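PDB 3EWL: uncharacterized conserved protein BF1870 from Bacteroides fragilis, which is of unknown function, but its C-terminal thioredoxin-like domain, the part in this structure, has a CxxC pair at a helix start, consistent with thiol-disulfide exchange. Local coordinates for residues 28-42 and 105-118. Sequence-based numbering, arbitrary orientation.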
loop_
_atom_site.group_PDB
_atom_site.type_symbol
_atom_site.label_atom_id
_atom_site.label_comp_id
_atom_site.label_asym_id
_atom_site.label_seq_id
_atom_site.Cartn_x
_atom_site.Cartn_y
_atom_site.Cartn_z
ATOM N N GLN A 28 10.619 -2.310 8.847
ATOM C CA GLN A 28 11.339 -1.055 9.009
ATOM C C GLN A 28 10.637 0.081 8.295
ATOM O O GLN A 28 10.598 1.209 8.788
ATOM C CB GLN A 28 12.793 -1.157 8.521
ATOM C CG GLN A 28 13.667 0.002 9.046
ATOM C CD GLN A 28 13.891 -0.048 10.594
ATOM O OE1 GLN A 28 14.601 -0.938 11.122
ATOM N NE2 GLN A 28 13.288 0.922 11.317
ATOM N N TYR A 29 10.091 -0.214 7.124
ATOM C CA TYR A 29 9.267 0.751 6.387
ATOM C C TYR A 29 8.071 0.021 5.848
ATOM O O TYR A 29 8.198 -1.131 5.460
ATOM C CB TYR A 29 10.024 1.324 5.209
ATOM C CG TYR A 29 11.163 2.220 5.605
ATOM C CD1 TYR A 29 10.954 3.565 5.873
ATOM C CD2 TYR A 29 12.464 1.706 5.746
ATOM C CE1 TYR A 29 12.040 4.415 6.255
ATOM C CE2 TYR A 29 13.541 2.530 6.129
ATOM C CZ TYR A 29 13.320 3.871 6.380
ATOM O OH TYR A 29 14.386 4.652 6.755
ATOM N N THR A 30 6.932 0.713 5.793
ATOM C CA THR A 30 5.725 0.209 5.171
ATOM C C THR A 30 5.274 1.204 4.113
ATOM O O THR A 30 5.059 2.386 4.411
ATOM C CB THR A 30 4.588 0.021 6.209
ATOM O OG1 THR A 30 5.052 -0.866 7.244
ATOM C CG2 THR A 30 3.320 -0.595 5.565
HETATM N N MSE A 31 5.153 0.743 2.872
HETATM C CA MSE A 31 4.522 1.587 1.866
HETATM C C MSE A 31 3.069 1.171 1.726
HETATM O O MSE A 31 2.791 0.027 1.357
HETATM C CB MSE A 31 5.238 1.476 0.533
HETATM C CG MSE A 31 4.647 2.399 -0.564
HETATM SE SE MSE A 31 5.575 2.263 -2.286
HETATM C CE MSE A 31 4.518 0.879 -3.110
ATOM N N LEU A 32 2.150 2.103 1.937
ATOM C CA LEU A 32 0.756 1.822 1.633
ATOM C C LEU A 32 0.448 2.218 0.196
ATOM O O LEU A 32 0.801 3.309 -0.236
ATOM C CB LEU A 32 -0.186 2.594 2.557
ATOM C CG LEU A 32 0.018 2.495 4.051
ATOM C CD1 LEU A 32 -0.991 3.474 4.667
ATOM C CD2 LEU A 32 -0.145 1.070 4.616
ATOM N N PHE A 33 -0.206 1.323 -0.528
ATOM C CA PHE A 33 -0.515 1.535 -1.933
ATOM C C PHE A 33 -2.018 1.408 -2.124
ATOM O O PHE A 33 -2.544 0.284 -2.200
ATOM C CB PHE A 33 0.259 0.511 -2.806
ATOM C CG PHE A 33 0.107 0.727 -4.314
ATOM C CD1 PHE A 33 0.848 1.700 -4.973
ATOM C CD2 PHE A 33 -0.750 -0.073 -5.075
ATOM C CE1 PHE A 33 0.729 1.887 -6.368
ATOM C CE2 PHE A 33 -0.853 0.091 -6.474
ATOM C CZ PHE A 33 -0.120 1.094 -7.115
ATOM N N PHE A 34 -2.728 2.541 -2.145
ATOM C CA PHE A 34 -4.162 2.503 -2.341
ATOM C C PHE A 34 -4.455 2.464 -3.798
ATOM O O PHE A 34 -4.067 3.363 -4.532
ATOM C CB PHE A 34 -4.908 3.638 -1.620
ATOM C CG PHE A 34 -4.671 3.654 -0.117
ATOM C CD1 PHE A 34 -5.323 2.745 0.724
ATOM C CD2 PHE A 34 -3.731 4.523 0.447
ATOM C CE1 PHE A 34 -5.076 2.739 2.130
ATOM C CE2 PHE A 34 -3.479 4.520 1.842
ATOM C CZ PHE A 34 -4.177 3.629 2.681
ATOM N N TYR A 35 -5.150 1.419 -4.231
ATOM C CA TYR A 35 -5.316 1.204 -5.657
ATOM C C TYR A 35 -6.731 0.777 -6.042
ATOM O O TYR A 35 -7.588 0.487 -5.181
ATOM C CB TYR A 35 -4.287 0.165 -6.142
ATOM C CG TYR A 35 -4.627 -1.282 -5.752
ATOM C CD1 TYR A 35 -5.327 -2.108 -6.631
ATOM C CD2 TYR A 35 -4.267 -1.810 -4.495
ATOM C CE1 TYR A 35 -5.661 -3.419 -6.297
ATOM C CE2 TYR A 35 -4.587 -3.137 -4.154
ATOM C CZ TYR A 35 -5.286 -3.930 -5.073
ATOM O OH TYR A 35 -5.599 -5.242 -4.795
ATOM N N ASP A 36 -6.954 0.708 -7.357
ATOM C CA ASP A 36 -8.148 0.073 -7.885
ATOM C C ASP A 36 -7.745 -1.051 -8.881
ATOM O O ASP A 36 -6.792 -0.895 -9.644
ATOM C CB ASP A 36 -9.037 1.152 -8.556
ATOM C CG ASP A 36 -10.364 0.605 -8.987
ATOM O OD1 ASP A 36 -11.351 0.739 -8.229
ATOM O OD2 ASP A 36 -10.393 -0.007 -10.072
ATOM N N PRO A 37 -8.488 -2.173 -8.901
ATOM C CA PRO A 37 -8.138 -3.238 -9.829
ATOM C C PRO A 37 -8.262 -2.818 -11.293
ATOM O O PRO A 37 -7.673 -3.477 -12.165
ATOM C CB PRO A 37 -9.162 -4.347 -9.516
ATOM C CG PRO A 37 -10.261 -3.675 -8.721
ATOM C CD PRO A 37 -9.625 -2.537 -8.026
ATOM N N ASP A 38 -9.040 -1.767 -11.569
ATOM C CA ASP A 38 -9.173 -1.260 -12.943
ATOM C C ASP A 38 -8.603 0.150 -13.031
ATOM O O ASP A 38 -9.330 1.140 -12.990
ATOM C CB ASP A 38 -10.635 -1.312 -13.429
ATOM C CG ASP A 38 -10.804 -0.755 -14.856
ATOM O OD1 ASP A 38 -9.796 -0.612 -15.599
ATOM O OD2 ASP A 38 -11.957 -0.464 -15.229
ATOM N N CYS A 39 -7.294 0.252 -13.116
ATOM C CA CYS A 39 -6.663 1.562 -13.042
ATOM C C CYS A 39 -5.317 1.488 -13.697
ATOM O O CYS A 39 -4.387 0.975 -13.091
ATOM C CB CYS A 39 -6.475 1.959 -11.573
ATOM S SG CYS A 39 -5.563 3.506 -11.377
ATOM N N SER A 40 -5.211 2.023 -14.911
ATOM C CA SER A 40 -3.947 2.012 -15.661
ATOM C C SER A 40 -2.806 2.775 -14.950
ATOM O O SER A 40 -1.608 2.408 -15.083
ATOM C CB SER A 40 -4.157 2.552 -17.073
ATOM O OG SER A 40 -4.488 3.925 -17.030
ATOM N N ASN A 41 -3.167 3.808 -14.182
ATOM C CA ASN A 41 -2.152 4.488 -13.390
ATOM C C ASN A 41 -1.577 3.580 -12.291
ATOM O O ASN A 41 -0.393 3.678 -11.944
ATOM C CB ASN A 41 -2.681 5.777 -12.786
ATOM C CG ASN A 41 -2.764 6.917 -13.815
ATOM O OD1 ASN A 41 -2.058 6.928 -14.829
ATOM N ND2 ASN A 41 -3.650 7.847 -13.568
ATOM N N CYS A 42 -2.417 2.711 -11.738
ATOM C CA CYS A 42 -1.929 1.766 -10.718
ATOM C C CYS A 42 -0.961 0.766 -11.374
ATOM O O CYS A 42 0.155 0.584 -10.898
ATOM C CB CYS A 42 -3.097 1.064 -10.022
ATOM S SG CYS A 42 -4.128 2.229 -8.981
ATOM N N TYR A 105 -7.921 7.692 5.219
ATOM C CA TYR A 105 -6.879 8.299 4.373
ATOM C C TYR A 105 -7.588 9.104 3.332
ATOM O O TYR A 105 -8.671 8.743 2.942
ATOM C CB TYR A 105 -6.025 7.245 3.704
ATOM C CG TYR A 105 -5.203 6.468 4.729
ATOM C CD1 TYR A 105 -3.867 6.790 4.958
ATOM C CD2 TYR A 105 -5.796 5.406 5.481
ATOM C CE1 TYR A 105 -3.097 6.071 5.930
ATOM C CE2 TYR A 105 -5.042 4.675 6.445
ATOM C CZ TYR A 105 -3.694 5.016 6.665
ATOM O OH TYR A 105 -2.947 4.313 7.613
ATOM N N ASP A 106 -6.976 10.206 2.905
ATOM C CA ASP A 106 -7.545 11.040 1.838
ATOM C C ASP A 106 -7.120 10.416 0.508
ATOM O O ASP A 106 -6.034 10.708 -0.039
ATOM C CB ASP A 106 -7.069 12.492 1.952
ATOM C CG ASP A 106 -7.717 13.425 0.881
ATOM O OD1 ASP A 106 -8.725 13.038 0.237
ATOM O OD2 ASP A 106 -7.193 14.546 0.680
ATOM N N ILE A 107 -7.931 9.498 0.014
ATOM C CA ILE A 107 -7.520 8.785 -1.210
ATOM C C ILE A 107 -8.140 9.572 -2.383
ATOM O O ILE A 107 -9.239 9.236 -2.872
ATOM C CB ILE A 107 -7.863 7.258 -1.146
ATOM C CG1 ILE A 107 -7.013 6.574 -0.063
ATOM C CG2 ILE A 107 -7.679 6.553 -2.511
ATOM C CD1 ILE A 107 -7.598 5.290 0.448
ATOM N N ARG A 108 -7.432 10.636 -2.786
ATOM C CA ARG A 108 -7.900 11.578 -3.814
ATOM C C ARG A 108 -8.062 10.916 -5.177
ATOM O O ARG A 108 -8.781 11.422 -6.013
ATOM C CB ARG A 108 -6.901 12.717 -4.032
ATOM C CG ARG A 108 -6.381 13.394 -2.810
ATOM C CD ARG A 108 -5.579 14.632 -3.249
ATOM N NE ARG A 108 -4.247 14.401 -3.843
ATOM C CZ ARG A 108 -3.877 14.724 -5.093
ATOM N NH1 ARG A 108 -2.628 14.493 -5.492
ATOM N NH2 ARG A 108 -4.725 15.271 -5.954
ATOM N N ALA A 109 -7.347 9.817 -5.393
ATOM C CA ALA A 109 -7.138 9.226 -6.718
ATOM C C ALA A 109 -6.483 7.864 -6.501
ATOM O O ALA A 109 -6.016 7.581 -5.391
ATOM C CB ALA A 109 -6.230 10.107 -7.570
ATOM N N THR A 110 -6.471 7.011 -7.532
ATOM C CA THR A 110 -5.707 5.761 -7.446
ATOM C C THR A 110 -4.649 5.840 -8.488
ATOM O O THR A 110 -4.954 6.135 -9.629
ATOM C CB THR A 110 -6.561 4.482 -7.632
ATOM O OG1 THR A 110 -7.187 4.495 -8.918
ATOM C CG2 THR A 110 -7.625 4.386 -6.569
ATOM N N PRO A 111 -3.390 5.570 -8.117
ATOM C CA PRO A 111 -2.876 5.152 -6.798
ATOM C C PRO A 111 -2.701 6.353 -5.872
ATOM O O PRO A 111 -2.532 7.460 -6.333
ATOM C CB PRO A 111 -1.504 4.550 -7.130
ATOM C CG PRO A 111 -1.040 5.337 -8.378
ATOM C CD PRO A 111 -2.329 5.610 -9.155
ATOM N N THR A 112 -2.819 6.140 -4.574
ATOM C CA THR A 112 -2.324 7.108 -3.602
ATOM C C THR A 112 -1.328 6.319 -2.715
ATOM O O THR A 112 -1.598 5.205 -2.249
ATOM C CB THR A 112 -3.473 7.677 -2.726
ATOM O OG1 THR A 112 -4.456 8.348 -3.548
ATOM C CG2 THR A 112 -2.931 8.640 -1.627
ATOM N N ILE A 113 -0.182 6.915 -2.468
ATOM C CA ILE A 113 0.874 6.229 -1.806
ATOM C C ILE A 113 1.252 7.008 -0.542
ATOM O O ILE A 113 1.373 8.261 -0.579
ATOM C CB ILE A 113 2.059 6.150 -2.746
ATOM C CG1 ILE A 113 1.686 5.355 -4.003
ATOM C CG2 ILE A 113 3.253 5.487 -2.073
ATOM C CD1 ILE A 113 2.006 6.090 -5.290
ATOM N N TYR A 114 1.479 6.257 0.533
ATOM C CA TYR A 114 2.056 6.776 1.767
ATOM C C TYR A 114 3.283 5.944 2.142
ATOM O O TYR A 114 3.272 4.715 2.018
ATOM C CB TYR A 114 1.026 6.706 2.939
ATOM C CG TYR A 114 -0.159 7.662 2.871
ATOM C CD1 TYR A 114 -0.360 8.612 3.881
ATOM C CD2 TYR A 114 -1.091 7.607 1.843
ATOM C CE1 TYR A 114 -1.450 9.470 3.861
ATOM C CE2 TYR A 114 -2.169 8.499 1.811
ATOM C CZ TYR A 114 -2.322 9.427 2.829
ATOM O OH TYR A 114 -3.367 10.325 2.858
ATOM N N LEU A 115 4.332 6.595 2.636
ATOM C CA LEU A 115 5.416 5.869 3.270
ATOM C C LEU A 115 5.328 5.988 4.809
ATOM O O LEU A 115 5.190 7.090 5.345
ATOM C CB LEU A 115 6.752 6.381 2.757
ATOM C CG LEU A 115 7.946 5.545 3.235
ATOM C CD1 LEU A 115 7.853 4.096 2.798
ATOM C CD2 LEU A 115 9.185 6.183 2.660
ATOM N N LEU A 116 5.390 4.860 5.510
ATOM C CA LEU A 116 5.358 4.887 6.961
ATOM C C LEU A 116 6.697 4.368 7.441
ATOM O O LEU A 116 7.317 3.545 6.748
ATOM C CB LEU A 116 4.282 3.926 7.528
ATOM C CG LEU A 116 2.954 3.867 6.821
ATOM C CD1 LEU A 116 2.039 2.877 7.508
ATOM C CD2 LEU A 116 2.330 5.283 6.767
ATOM N N ASP A 117 7.121 4.820 8.626
ATOM C CA ASP A 117 8.360 4.369 9.229
ATOM C C ASP A 117 8.121 3.165 10.120
ATOM O O ASP A 117 7.087 2.503 10.025
ATOM C CB ASP A 117 9.011 5.502 10.033
ATOM C CG ASP A 117 8.294 5.815 11.392
ATOM O OD1 ASP A 117 7.320 5.157 11.826
ATOM O OD2 ASP A 117 8.775 6.747 12.061
ATOM N N GLY A 118 9.081 2.904 11.002
ATOM C CA GLY A 118 9.064 1.751 11.864
ATOM C C GLY A 118 7.965 1.797 12.899
ATOM O O GLY A 118 7.477 0.752 13.323
HETATM O O HOH W 1 11.484 3.271 9.877
#
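Leu116 N donates a hydrogen bond to Thr30 O at 2.7 Å, and Thr30 N bonds back to Leu116 O. Such reciprocal pairs recur at Leu32-Tyr114 and Phe34-Thr112, joining the central strand 29-34 of the mixed thioredoxin-like sheet to its antiparallel neighbour 112-116. On the face bearing Leu32 and Phe34, CG of Phe34 stands anti to the carbonyl carbon (chi1 -58°), which carries the ring to the loop before strand 112-116, where Ile107 CD1 sits over one of its faces, 3.7 Å from the centroid, in a CH-pi contact. Phe34 CZ meets a face of the Tyr105 ring, the two planes inclined at 43°, while Tyr114 CD2 lies at the Phe34 edge. On the other face, Phe33 runs alongside Pro111, its CE1 3.6 Å from Pro111 CB; Phe45 and Trp89 also meet this ring. Pro111 follows a cis peptide bond, as in the cis-proline loop of thioredoxins, and faces the CxxC pair: Cys42 SG lies 3.5 Å from Pro111 N, and Cys39 SG 3.1 Å from Thr110 OG1. Cys42 SG also accepts from Asp36 N, and Cys39 SG weakly from Cys42 N; these bonds help fix the two sulfurs beside the cis-proline, consistent with a thiol-disulfide redox site.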